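Local coordinates for hypothetical protein (PDB 2OV9) that probably hydrolyses medium- and long-chain fatty acyl-CoA thioesters to the free fatty acid and coenzyme A, as a hotdog-fold member of the THEM4/THEM5 thioesterase family, at residues Ala156-Arg161 / Val201-Leu206; Ser111-Val116 / Thr173-Leu178; His140-Ala145 / Ile186-Asp191; Gly127-Gly132 / Arg164-Phe169. One frame throughout, in Å; residues are numbered along the deposited sequence. Where two conformers were deposited one is given.

Contact 1 (Ala156-Arg161 / Val201-Leu206); sequences AQLSTR and VSVEGL
Ser159 and Glu204 face each other as a hydrogen-bonded pair between antiparallel strands 154-162 and 199-208. Ser159 N donates to Glu204 O at 2.8 Å, and Glu204 N returns a bond to Ser159 O at 3.0 Å. The Ser159 side chain stays close to this pair. Its CB sits 3.8 Å from Glu204 O. With chi1 at -57°, OG turns back beside its own backbone N and meets a water at 2.8 Å. That water donates to Glu204 O at 2.7 Å, so this carbonyl takes two bonds. On the other face of the sheet Leu158 CG packs against Val203 CG2 at 3.6 Å, and both side chains also reach helix 131-148. The regular pairing breaks at one end. Ala156 N bonds to Leu206 O at 2.9 Å, while Gln157 N makes a weak bond to the same oxygen at 3.4 Å: a classic beta bulge. Residues Gln157 to Arg161 also pair antiparallel with a strand of the second subunit, as in many hotdog dimers. Main-chain bonds thus carry the pairing, with a hydrated serine on one face and a largely apolar face turned to the helix.

Contact 2 (Ser111-Val116 / Thr173-Leu178); sequences SVRGTV and TLTGKL
Thr173 CG2 is set over the Arg113 guanidinium by two torsions. Arg113 has CG anti to its backbone N (chi1 -179°) and runs extended as far as NE. In Thr173, chi1 of -53° makes CG2 the branch nearest the arginine, with OG1 further off. CG2 lies over one face of the guanidinium, offset toward the rim, and comes to 3.4 Å from NH1. Across the strands Arg113 is paired with Thr175, so this touch is diagonal. A glycine in place of Thr173 would lose the methyl and would probably uncover one face of the guanidinium, leaving it freer to turn. The backbones of strands 112-117 and 171-182 are antiparallel. Val112 N reaches Gly176 O at 2.9 Å, and Gly176 N answers to Val112 O at 3.1 Å. Gly114 N to Leu174 O (3.0 Å) and Leu174 N to Gly114 O (2.8 Å) repeat the pattern. Val112 and Leu174 are on the other face, where they pack on Val144 and Val141 of helix 131-148. The two glycines share that face and put no side chain on it. The chemistry is therefore divided: an apolar side covers the helix of the hotdog fold, while threonines and a charged arginine line the opposite side.

Contact 3 (His140-Ala145 / Ile186-Asp191); sequences HVLGVA and ITTAGD
Leu142 and Thr188 carry the apolar contact between helix 131-148 and strand 185-194. Leu142 CD2 meets Thr188 CG2 at 3.6 Å. Ala145, one turn further along the helix, adds its CB at 4.1 Å from the same threonine methyl. The helix and strand segments run at 127° to each other, with their axes 8.2 Å apart at closest approach. A second group of contacts is methyl on backbone. Leu142 CD2 also rests on the Ala189-Gly190 peptide, 3.5 Å from Ala189 C. At Gly190 a CB would come tight against this methyl. In return Thr188 CG2 sits 3.7 Å from Leu142 O. No hydrogen bond joins the two segments. The polar end of Thr188 is satisfied elsewhere: chi1 of -41° puts OG1 beside the backbone N, and it bonds to Asn146 OD1 of the same helix. At the start of the helical segment, His140 ND1 bonds to His130 NE2 of the second subunit. The helix is the central one that the hotdog sheet wraps around. Its fit here rests on methyl groups, so shape matters more than charge, and one hydroxyl ties the strand to the helix just beyond.

Contact 4 (Gly127-Gly132 / Arg164-Phe169); sequences GHVHGG and RPTPLF
The His128 ring, in the loop before the central helix of the hotdog fold, has Thr166 O at its edge, near its plane, while Pro165 CB approaches obliquely, 3.5 Å from CD2. ND1 of His128 bonds to Pro126 O. The Phe169 ring carries Leu168 CB over the centre of one face. The third ring, His130, has Gly132 N in its plane. Gly132 N donates to His130 ND1 at 2.9 Å, so His130 caps the N terminus of helix 131-148. The loop leading to this helix is tied to the 164-169 loop by a single backbone bridge. Leu168 N bonds to Gly127 O at 3.0 Å. Val129 N bonds to Thr166 O at 2.8 Å, almost straight (171°). Leu168 packs beside this bridge. Its chi1 of -63° sets CG beside its own backbone N, 3.6 Å from His128 C, and its CD2 meets Val129 CG2 at 3.7 Å. A serine in place of Leu168 would lose both methyls and is likely to open a gap against Val129. Two waters complete the join, each donating a weak bond to Val129 O. One of them also hydrogen-bonds with Thr166 OG1, and the other accepts from Thr166 N at 2.9 Å.

In the fold
Of the contacts' segments, the one on strand 112-117 comes first; it pairs with the later strand 171-182, closing contact 2. Within that span segment 127-132, a loop running into the first turn of helix 131-148, meets 164-169, so contact 4 lies wholly inside contact 2. The same helix opens contact 3, which closes when strand 185-194 crosses over it. Strand 154-162 opens contact 1, closed last by strand 199-208. Every pair except contacts 2 and 4 crosses. Contacts 1, 2 and 3 meet in one antiparallel sheet: strand 185-194 lies between strands 171-182 and 199-208. Contact 4 ties the helix's entry loop to the loop beyond strand 154-162; like contacts 1 and 3, it reaches the second subunit.

Contact 1 (Ala156-Arg161 / Val201-Leu206)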
loop_
_atom_site.group_PDB
_atom_site.type_symbol
_atom_site.label_atom_id
_atom_site.label_comp_id
_atom_site.label_asym_id
_atom_site.label_seq_id
_atom_site.Cartn_x
_atom_site.Cartn_y
_atom_site.Cartn_z
ATOM N N ALA B 156 -10.837 1.460 14.407
ATOM C CA ALA B 156 -10.752 0.514 15.533
ATOM C C ALA B 156 -10.582 -0.953 15.082
ATOM O O ALA B 156 -9.787 -1.701 15.665
ATOM C CB ALA B 156 -11.970 0.653 16.430
ATOM N N GLN B 157 -11.352 -1.355 14.067
ATOM C CA GLN B 157 -11.313 -2.720 13.542
ATOM C C GLN B 157 -11.723 -2.738 12.083
ATOM O O GLN B 157 -12.635 -2.020 11.675
ATOM C CB GLN B 157 -12.225 -3.674 14.326
ATOM C CG GLN B 157 -11.753 -5.131 14.265
ATOM C CD GLN B 157 -12.877 -6.151 14.216
ATOM O OE1 GLN B 157 -13.577 -6.380 15.203
ATOM N NE2 GLN B 157 -13.029 -6.800 13.068
ATOM N N LEU B 158 -11.038 -3.555 11.293
ATOM C CA LEU B 158 -11.375 -3.706 9.890
ATOM C C LEU B 158 -11.533 -5.205 9.699
ATOM O O LEU B 158 -10.672 -5.973 10.130
ATOM C CB LEU B 158 -10.234 -3.152 9.028
ATOM C CG LEU B 158 -10.409 -2.782 7.564
ATOM C CD1 LEU B 158 -11.063 -1.402 7.443
ATOM C CD2 LEU B 158 -9.021 -2.824 6.860
ATOM N N SER B 159 -12.645 -5.627 9.111
ATOM C CA SER B 159 -12.841 -7.032 8.759
ATOM C C SER B 159 -13.011 -7.158 7.270
ATOM O O SER B 159 -14.048 -6.758 6.752
ATOM C CB SER B 159 -14.079 -7.579 9.438
ATOM O OG SER B 159 -13.946 -7.399 10.836
ATOM N N THR B 160 -12.010 -7.724 6.592
ATOM C CA THR B 160 -12.036 -7.818 5.134
ATOM C C THR B 160 -12.244 -9.250 4.696
ATOM O O THR B 160 -11.562 -10.151 5.168
ATOM C CB THR B 160 -10.724 -7.251 4.531
ATOM O OG1 THR B 160 -10.383 -6.041 5.229
ATOM C CG2 THR B 160 -10.884 -6.951 3.047
ATOM N N ARG B 161 -13.200 -9.448 3.790
ATOM C CA ARG B 161 -13.553 -10.768 3.290
ATOM C C ARG B 161 -13.267 -10.827 1.793
ATOM O O ARG B 161 -13.585 -9.896 1.064
ATOM C CB ARG B 161 -15.045 -11.056 3.570
ATOM C CG ARG B 161 -15.350 -11.352 5.046
ATOM C CD ARG B 161 -16.730 -12.028 5.273
ATOM N NE ARG B 161 -16.872 -13.295 4.547
ATOM C CZ ARG B 161 -17.914 -13.633 3.787
ATOM N NH1 ARG B 161 -18.972 -12.823 3.655
ATOM N NH2 ARG B 161 -17.908 -14.816 3.176
ATOM N N VAL B 201 -13.853 -8.181 -3.090
ATOM C CA VAL B 201 -13.499 -8.001 -1.681
ATOM C C VAL B 201 -14.559 -7.140 -1.026
ATOM O O VAL B 201 -15.096 -6.211 -1.639
ATOM C CB VAL B 201 -12.153 -7.269 -1.516
ATOM C CG1 VAL B 201 -11.660 -7.332 -0.019
ATOM C CG2 VAL B 201 -11.118 -7.893 -2.411
ATOM N N SER B 202 -14.859 -7.413 0.241
ATOM C CA SER B 202 -15.783 -6.570 0.958
ATOM C C SER B 202 -15.164 -6.287 2.316
ATOM O O SER B 202 -14.279 -6.991 2.747
ATOM C CB SER B 202 -17.158 -7.256 1.086
ATOM O OG SER B 202 -17.106 -8.450 1.871
ATOM N N VAL B 203 -15.633 -5.240 2.964
ATOM C CA VAL B 203 -15.122 -4.854 4.268
ATOM C C VAL B 203 -16.223 -4.282 5.145
ATOM O O VAL B 203 -17.202 -3.710 4.640
ATOM C CB VAL B 203 -13.964 -3.829 4.140
ATOM C CG1 VAL B 203 -14.461 -2.510 3.532
ATOM C CG2 VAL B 203 -13.284 -3.592 5.518
ATOM N N GLU B 204 -16.078 -4.540 6.443
ATOM C CA GLU B 204 -16.810 -3.856 7.513
ATOM C C GLU B 204 -15.779 -3.223 8.452
ATOM O O GLU B 204 -14.923 -3.951 8.997
ATOM C CB GLU B 204 -17.644 -4.854 8.331
ATOM C CG GLU B 204 -18.944 -5.347 7.694
ATOM C CD GLU B 204 -19.680 -6.398 8.539
ATOM O OE1 GLU B 204 -19.457 -6.475 9.776
ATOM O OE2 GLU B 204 -20.493 -7.156 7.960
ATOM N N GLY B 205 -15.860 -1.909 8.661
ATOM C CA GLY B 205 -14.970 -1.223 9.618
ATOM C C GLY B 205 -15.734 -0.570 10.753
ATOM O O GLY B 205 -16.878 -0.124 10.588
ATOM N N LEU B 206 -15.087 -0.532 11.910
ATOM C CA LEU B 206 -15.625 0.099 13.096
ATOM C C LEU B 206 -14.722 1.266 13.421
ATOM O O LEU B 206 -13.488 1.148 13.376
ATOM C CB LEU B 206 -15.675 -0.888 14.265
ATOM C CG LEU B 206 -16.520 -2.158 14.074
ATOM C CD1 LEU B 206 -16.330 -3.124 15.247
ATOM C CD2 LEU B 206 -18.014 -1.825 13.884
HETATM O O HOH W 1 -15.288 -5.041 11.487
#

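Contact 2 (Ser111-Val116 / Thr173-Leu178)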
loop_
_atom_site.group_PDB
_atom_site.type_symbol
_atom_site.label_atom_id
_atom_site.label_comp_id
_atom_site.label_asym_id
_atom_site.label_seq_id
_atom_site.Cartn_x
_atom_site.Cartn_y
_atom_site.Cartn_z
ATOM N N SER B 111 -23.130 7.192 -0.193
ATOM C CA SER B 111 -22.003 6.365 -0.614
ATOM C C SER B 111 -20.923 7.236 -1.281
ATOM O O SER B 111 -21.188 8.379 -1.712
ATOM C CB SER B 111 -22.452 5.199 -1.510
ATOM O OG SER B 111 -22.987 5.636 -2.747
ATOM N N VAL B 112 -19.719 6.682 -1.338
ATOM C CA VAL B 112 -18.559 7.247 -2.010
ATOM C C VAL B 112 -18.158 6.189 -3.041
ATOM O O VAL B 112 -18.274 4.991 -2.772
ATOM C CB VAL B 112 -17.447 7.499 -0.945
ATOM C CG1 VAL B 112 -16.049 7.432 -1.504
ATOM C CG2 VAL B 112 -17.715 8.831 -0.205
ATOM N N ARG B 113 -17.714 6.616 -4.217
ATOM C CA ARG B 113 -17.411 5.684 -5.306
ATOM C C ARG B 113 -16.236 6.156 -6.159
ATOM O O ARG B 113 -16.087 7.353 -6.419
ATOM C CB ARG B 113 -18.641 5.540 -6.222
ATOM C CG ARG B 113 -18.454 4.575 -7.393
ATOM C CD ARG B 113 -19.700 4.575 -8.286
ATOM N NE ARG B 113 -19.434 4.075 -9.643
ATOM C CZ ARG B 113 -19.831 2.889 -10.077
ATOM N NH1 ARG B 113 -20.497 2.087 -9.249
ATOM N NH2 ARG B 113 -19.581 2.499 -11.326
ATOM N N GLY B 114 -15.429 5.208 -6.626
ATOM C CA GLY B 114 -14.439 5.503 -7.657
ATOM C C GLY B 114 -14.097 4.224 -8.395
ATOM O O GLY B 114 -14.473 3.129 -7.961
ATOM N N THR B 115 -13.400 4.372 -9.514
ATOM C CA THR B 115 -12.951 3.243 -10.315
ATOM C C THR B 115 -11.463 3.405 -10.539
ATOM O O THR B 115 -10.993 4.502 -10.861
ATOM C CB THR B 115 -13.674 3.249 -11.664
ATOM O OG1 THR B 115 -15.082 3.135 -11.415
ATOM C CG2 THR B 115 -13.254 2.080 -12.520
ATOM N N VAL B 116 -10.727 2.307 -10.382
ATOM C CA VAL B 116 -9.277 2.322 -10.540
ATOM C C VAL B 116 -8.843 1.075 -11.302
ATOM O O VAL B 116 -9.342 -0.009 -11.050
ATOM C CB VAL B 116 -8.582 2.363 -9.145
ATOM C CG1 VAL B 116 -8.828 1.063 -8.361
ATOM C CG2 VAL B 116 -7.062 2.645 -9.284
ATOM N N THR B 173 -14.380 -1.199 -9.234
ATOM C CA THR B 173 -15.198 -0.183 -8.600
ATOM C C THR B 173 -15.057 -0.310 -7.116
ATOM O O THR B 173 -15.388 -1.356 -6.561
ATOM C CB THR B 173 -16.684 -0.378 -8.936
ATOM O OG1 THR B 173 -16.832 -0.447 -10.361
ATOM C CG2 THR B 173 -17.529 0.794 -8.363
ATOM N N LEU B 174 -14.611 0.770 -6.486
ATOM C CA LEU B 174 -14.522 0.866 -5.046
ATOM C C LEU B 174 -15.708 1.674 -4.535
ATOM O O LEU B 174 -16.029 2.713 -5.091
ATOM C CB LEU B 174 -13.235 1.583 -4.644
ATOM C CG LEU B 174 -11.891 1.203 -5.290
ATOM C CD1 LEU B 174 -10.768 2.040 -4.696
ATOM C CD2 LEU B 174 -11.547 -0.276 -5.133
ATOM N N THR B 175 -16.365 1.183 -3.486
ATOM C CA THR B 175 -17.508 1.872 -2.898
ATOM C C THR B 175 -17.433 1.747 -1.369
ATOM O O THR B 175 -16.971 0.730 -0.857
ATOM C CB THR B 175 -18.827 1.243 -3.384
ATOM O OG1 THR B 175 -18.846 1.216 -4.825
ATOM C CG2 THR B 175 -20.003 2.049 -2.894
ATOM N N GLY B 176 -17.894 2.770 -0.659
ATOM C CA GLY B 176 -17.963 2.766 0.811
ATOM C C GLY B 176 -19.189 3.559 1.240
ATOM O O GLY B 176 -19.627 4.460 0.525
ATOM N N LYS B 177 -19.741 3.221 2.396
ATOM C CA LYS B 177 -20.877 3.954 2.958
ATOM C C LYS B 177 -20.923 3.780 4.468
ATOM O O LYS B 177 -20.761 2.682 4.978
ATOM C CB LYS B 177 -22.191 3.508 2.331
ATOM C CG LYS B 177 -23.406 4.307 2.798
ATOM C CD LYS B 177 -24.650 3.951 1.998
ATOM C CE LYS B 177 -25.846 4.627 2.608
ATOM N NZ LYS B 177 -27.057 4.394 1.791
ATOM N N LEU B 178 -21.120 4.894 5.165
ATOM C CA LEU B 178 -21.305 4.871 6.587
ATOM C C LEU B 178 -22.655 4.198 6.777
ATOM O O LEU B 178 -23.638 4.566 6.108
ATOM C CB LEU B 178 -21.332 6.295 7.152
ATOM C CG LEU B 178 -21.489 6.480 8.658
ATOM C CD1 LEU B 178 -20.841 7.806 9.078
ATOM C CD2 LEU B 178 -22.951 6.447 9.085
#

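Contact 3 (His140-Ala145 / Ile186-Asp191)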
loop_
_atom_site.group_PDB
_atom_site.type_symbol
_atom_site.label_atom_id
_atom_site.label_comp_id
_atom_site.label_asym_id
_atom_site.label_seq_id
_atom_site.Cartn_x
_atom_site.Cartn_y
_atom_site.Cartn_z
ATOM N N HIS B 140 -9.090 3.087 3.318
ATOM C CA HIS B 140 -9.173 4.489 2.943
ATOM C C HIS B 140 -10.544 4.940 2.455
ATOM O O HIS B 140 -11.036 5.992 2.861
ATOM C CB HIS B 140 -8.156 4.856 1.861
ATOM C CG HIS B 140 -7.962 6.331 1.751
ATOM N ND1 HIS B 140 -7.209 7.041 2.661
ATOM C CD2 HIS B 140 -8.510 7.245 0.916
ATOM C CE1 HIS B 140 -7.262 8.329 2.366
ATOM N NE2 HIS B 140 -8.030 8.478 1.300
ATOM N N VAL B 141 -11.143 4.174 1.548
ATOM C CA VAL B 141 -12.501 4.476 1.105
ATOM C C VAL B 141 -13.499 4.621 2.254
ATOM O O VAL B 141 -14.362 5.509 2.203
ATOM C CB VAL B 141 -13.011 3.432 0.080
ATOM C CG1 VAL B 141 -14.426 3.764 -0.345
ATOM C CG2 VAL B 141 -12.107 3.481 -1.134
ATOM N N LEU B 142 -13.404 3.745 3.267
ATOM C CA LEU B 142 -14.281 3.857 4.450
ATOM C C LEU B 142 -14.056 5.186 5.171
ATOM O O LEU B 142 -15.011 5.816 5.625
ATOM C CB LEU B 142 -14.073 2.692 5.455
ATOM C CG LEU B 142 -14.346 1.264 4.949
ATOM C CD1 LEU B 142 -14.279 0.292 6.112
ATOM C CD2 LEU B 142 -15.697 1.205 4.266
ATOM N N GLY B 143 -12.795 5.605 5.274
ATOM C CA GLY B 143 -12.473 6.934 5.830
ATOM C C GLY B 143 -13.122 8.075 5.069
ATOM O O GLY B 143 -13.640 9.026 5.650
ATOM N N VAL B 144 -13.087 7.985 3.749
ATOM C CA VAL B 144 -13.677 9.000 2.912
ATOM C C VAL B 144 -15.194 8.950 3.023
ATOM O O VAL B 144 -15.843 9.999 3.065
ATOM C CB VAL B 144 -13.243 8.826 1.438
ATOM C CG1 VAL B 144 -13.933 9.841 0.545
ATOM C CG2 VAL B 144 -11.726 8.956 1.309
ATOM N N ALA B 145 -15.767 7.741 3.048
ATOM C CA ALA B 145 -17.220 7.590 3.223
ATOM C C ALA B 145 -17.659 8.198 4.535
ATOM O O ALA B 145 -18.696 8.849 4.615
ATOM C CB ALA B 145 -17.645 6.140 3.135
ATOM N N ILE B 186 -18.862 4.351 15.004
ATOM C CA ILE B 186 -19.291 4.407 13.616
ATOM C C ILE B 186 -19.044 3.064 12.956
ATOM O O ILE B 186 -17.979 2.478 13.132
ATOM C CB ILE B 186 -18.534 5.501 12.853
ATOM C CG1 ILE B 186 -18.828 6.865 13.482
ATOM C CG2 ILE B 186 -18.906 5.466 11.351
ATOM C CD1 ILE B 186 -17.613 7.753 13.625
ATOM N N THR B 187 -20.040 2.581 12.213
ATOM C CA THR B 187 -19.883 1.396 11.373
ATOM C C THR B 187 -19.973 1.784 9.914
ATOM O O THR B 187 -20.937 2.451 9.493
ATOM C CB THR B 187 -20.958 0.334 11.657
ATOM O OG1 THR B 187 -20.784 -0.171 12.982
ATOM C CG2 THR B 187 -20.830 -0.832 10.690
ATOM N N THR B 188 -18.991 1.313 9.143
ATOM C CA THR B 188 -18.863 1.644 7.744
ATOM C C THR B 188 -18.596 0.380 6.933
ATOM O O THR B 188 -17.860 -0.502 7.387
ATOM C CB THR B 188 -17.716 2.640 7.568
ATOM O OG1 THR B 188 -17.769 3.606 8.625
ATOM C CG2 THR B 188 -17.794 3.375 6.214
ATOM N N ALA B 189 -19.178 0.297 5.732
ATOM C CA ALA B 189 -19.011 -0.877 4.871
ATOM C C ALA B 189 -18.623 -0.481 3.438
ATOM O O ALA B 189 -18.922 0.626 2.976
ATOM C CB ALA B 189 -20.290 -1.733 4.852
ATOM N N GLY B 190 -17.978 -1.396 2.728
ATOM C CA GLY B 190 -17.558 -1.109 1.356
ATOM C C GLY B 190 -17.211 -2.397 0.659
ATOM O O GLY B 190 -17.206 -3.473 1.275
ATOM N N ASP B 191 -16.964 -2.302 -0.641
ATOM C CA ASP B 191 -16.512 -3.464 -1.384
ATOM C C ASP B 191 -15.796 -3.024 -2.633
ATOM O O ASP B 191 -15.810 -1.830 -2.972
ATOM C CB ASP B 191 -17.669 -4.407 -1.714
ATOM C CG ASP B 191 -18.789 -3.723 -2.439
ATOM O OD1 ASP B 191 -18.532 -3.016 -3.446
ATOM O OD2 ASP B 191 -19.934 -3.930 -2.014
#

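Contact 4 (Gly127-Gly132 / Arg164-Phe169)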
loop_
_atom_site.group_PDB
_atom_site.type_symbol
_atom_site.label_atom_id
_atom_site.label_comp_id
_atom_site.label_asym_id
_atom_site.label_seq_id
_atom_site.Cartn_x
_atom_site.Cartn_y
_atom_site.Cartn_z
ATOM N N GLY B 127 -1.022 -11.730 -11.730
ATOM C CA GLY B 127 -2.112 -11.111 -12.476
ATOM C C GLY B 127 -3.204 -10.499 -11.622
ATOM O O GLY B 127 -4.189 -10.013 -12.162
ATOM N N HIS B 128 -3.029 -10.523 -10.296
ATOM C CA HIS B 128 -4.061 -10.086 -9.373
ATOM C C HIS B 128 -3.520 -9.142 -8.305
ATOM O O HIS B 128 -2.306 -9.096 -8.045
ATOM C CB HIS B 128 -4.775 -11.280 -8.743
ATOM C CG HIS B 128 -5.509 -12.118 -9.755
ATOM N ND1 HIS B 128 -4.871 -13.014 -10.581
ATOM C CD2 HIS B 128 -6.812 -12.133 -10.120
ATOM C CE1 HIS B 128 -5.754 -13.572 -11.391
ATOM N NE2 HIS B 128 -6.941 -13.058 -11.129
ATOM N N VAL B 129 -4.439 -8.372 -7.742
ATOM C CA VAL B 129 -4.126 -7.356 -6.760
ATOM C C VAL B 129 -3.800 -8.063 -5.465
ATOM O O VAL B 129 -4.532 -8.972 -5.041
ATOM C CB VAL B 129 -5.353 -6.447 -6.528
ATOM C CG1 VAL B 129 -5.096 -5.458 -5.376
ATOM C CG2 VAL B 129 -5.708 -5.695 -7.835
ATOM N N HIS B 130 -2.715 -7.652 -4.828
ATOM C CA HIS B 130 -2.383 -8.147 -3.492
ATOM C C HIS B 130 -3.567 -7.964 -2.520
ATOM O O HIS B 130 -4.123 -6.867 -2.403
ATOM C CB HIS B 130 -1.156 -7.396 -3.000
ATOM C CG HIS B 130 -0.474 -8.033 -1.836
ATOM N ND1 HIS B 130 -1.067 -8.149 -0.598
ATOM C CD2 HIS B 130 0.771 -8.559 -1.709
ATOM C CE1 HIS B 130 -0.229 -8.737 0.236
ATOM N NE2 HIS B 130 0.897 -8.988 -0.410
ATOM N N GLY B 131 -3.950 -9.014 -1.807
ATOM C CA GLY B 131 -5.055 -8.922 -0.871
ATOM C C GLY B 131 -4.874 -7.769 0.118
ATOM O O GLY B 131 -5.845 -7.122 0.521
ATOM N N GLY B 132 -3.625 -7.495 0.479
ATOM C CA GLY B 132 -3.287 -6.370 1.395
ATOM C C GLY B 132 -3.536 -5.007 0.755
ATOM O O GLY B 132 -3.888 -4.043 1.438
ATOM N N ARG B 164 -13.711 -13.352 -4.517
ATOM C CA ARG B 164 -13.310 -13.719 -5.872
ATOM C C ARG B 164 -11.966 -13.036 -6.128
ATOM O O ARG B 164 -11.704 -11.967 -5.569
ATOM C CB ARG B 164 -14.319 -13.189 -6.896
ATOM C CG ARG B 164 -15.760 -13.573 -6.639
ATOM C CD ARG B 164 -16.706 -12.927 -7.641
ATOM N NE ARG B 164 -16.438 -13.340 -9.020
ATOM C CZ ARG B 164 -16.836 -14.497 -9.569
ATOM N NH1 ARG B 164 -17.536 -15.389 -8.872
ATOM N NH2 ARG B 164 -16.542 -14.763 -10.834
ATOM N N PRO B 165 -11.090 -13.672 -6.930
ATOM C CA PRO B 165 -9.846 -13.018 -7.384
ATOM C C PRO B 165 -10.067 -11.576 -7.862
ATOM O O PRO B 165 -11.073 -11.276 -8.518
ATOM C CB PRO B 165 -9.421 -13.894 -8.568
ATOM C CG PRO B 165 -9.866 -15.291 -8.137
ATOM C CD PRO B 165 -11.181 -15.070 -7.412
ATOM N N THR B 166 -9.136 -10.695 -7.521
ATOM C CA THR B 166 -9.247 -9.291 -7.880
ATOM C C THR B 166 -8.192 -8.988 -8.937
ATOM O O THR B 166 -7.012 -8.944 -8.624
ATOM C CB THR B 166 -8.987 -8.403 -6.652
ATOM O OG1 THR B 166 -9.783 -8.858 -5.544
ATOM C CG2 THR B 166 -9.347 -6.969 -6.972
ATOM N N PRO B 167 -8.593 -8.810 -10.187
ATOM C CA PRO B 167 -7.559 -8.713 -11.221
ATOM C C PRO B 167 -6.881 -7.375 -11.353
ATOM O O PRO B 167 -7.478 -6.342 -11.113
ATOM C CB PRO B 167 -8.328 -9.002 -12.526
ATOM C CG PRO B 167 -9.760 -8.588 -12.198
ATOM C CD PRO B 167 -9.967 -8.772 -10.740
ATOM N N LEU B 168 -5.629 -7.416 -11.780
ATOM C CA LEU B 168 -4.917 -6.240 -12.255
ATOM C C LEU B 168 -5.399 -5.933 -13.669
ATOM O O LEU B 168 -6.016 -6.790 -14.324
ATOM C CB LEU B 168 -3.407 -6.533 -12.282
ATOM C CG LEU B 168 -2.687 -6.845 -10.958
ATOM C CD1 LEU B 168 -1.274 -7.280 -11.251
ATOM C CD2 LEU B 168 -2.721 -5.603 -10.051
ATOM N N PHE B 169 -5.098 -4.724 -14.145
ATOM C CA PHE B 169 -5.288 -4.321 -15.547
ATOM C C PHE B 169 -6.737 -4.169 -16.015
ATOM O O PHE B 169 -7.006 -4.152 -17.222
ATOM C CB PHE B 169 -4.539 -5.257 -16.514
ATOM C CG PHE B 169 -3.211 -5.751 -15.989
ATOM C CD1 PHE B 169 -2.227 -4.850 -15.560
ATOM C CD2 PHE B 169 -2.950 -7.111 -15.930
ATOM C CE1 PHE B 169 -1.003 -5.313 -15.057
ATOM C CE2 PHE B 169 -1.714 -7.600 -15.436
ATOM C CZ PHE B 169 -0.737 -6.690 -15.003
HETATM O O HOH W 2 -7.521 -8.609 -3.401
HETATM O O HOH W 3 -6.734 -11.283 -5.927
#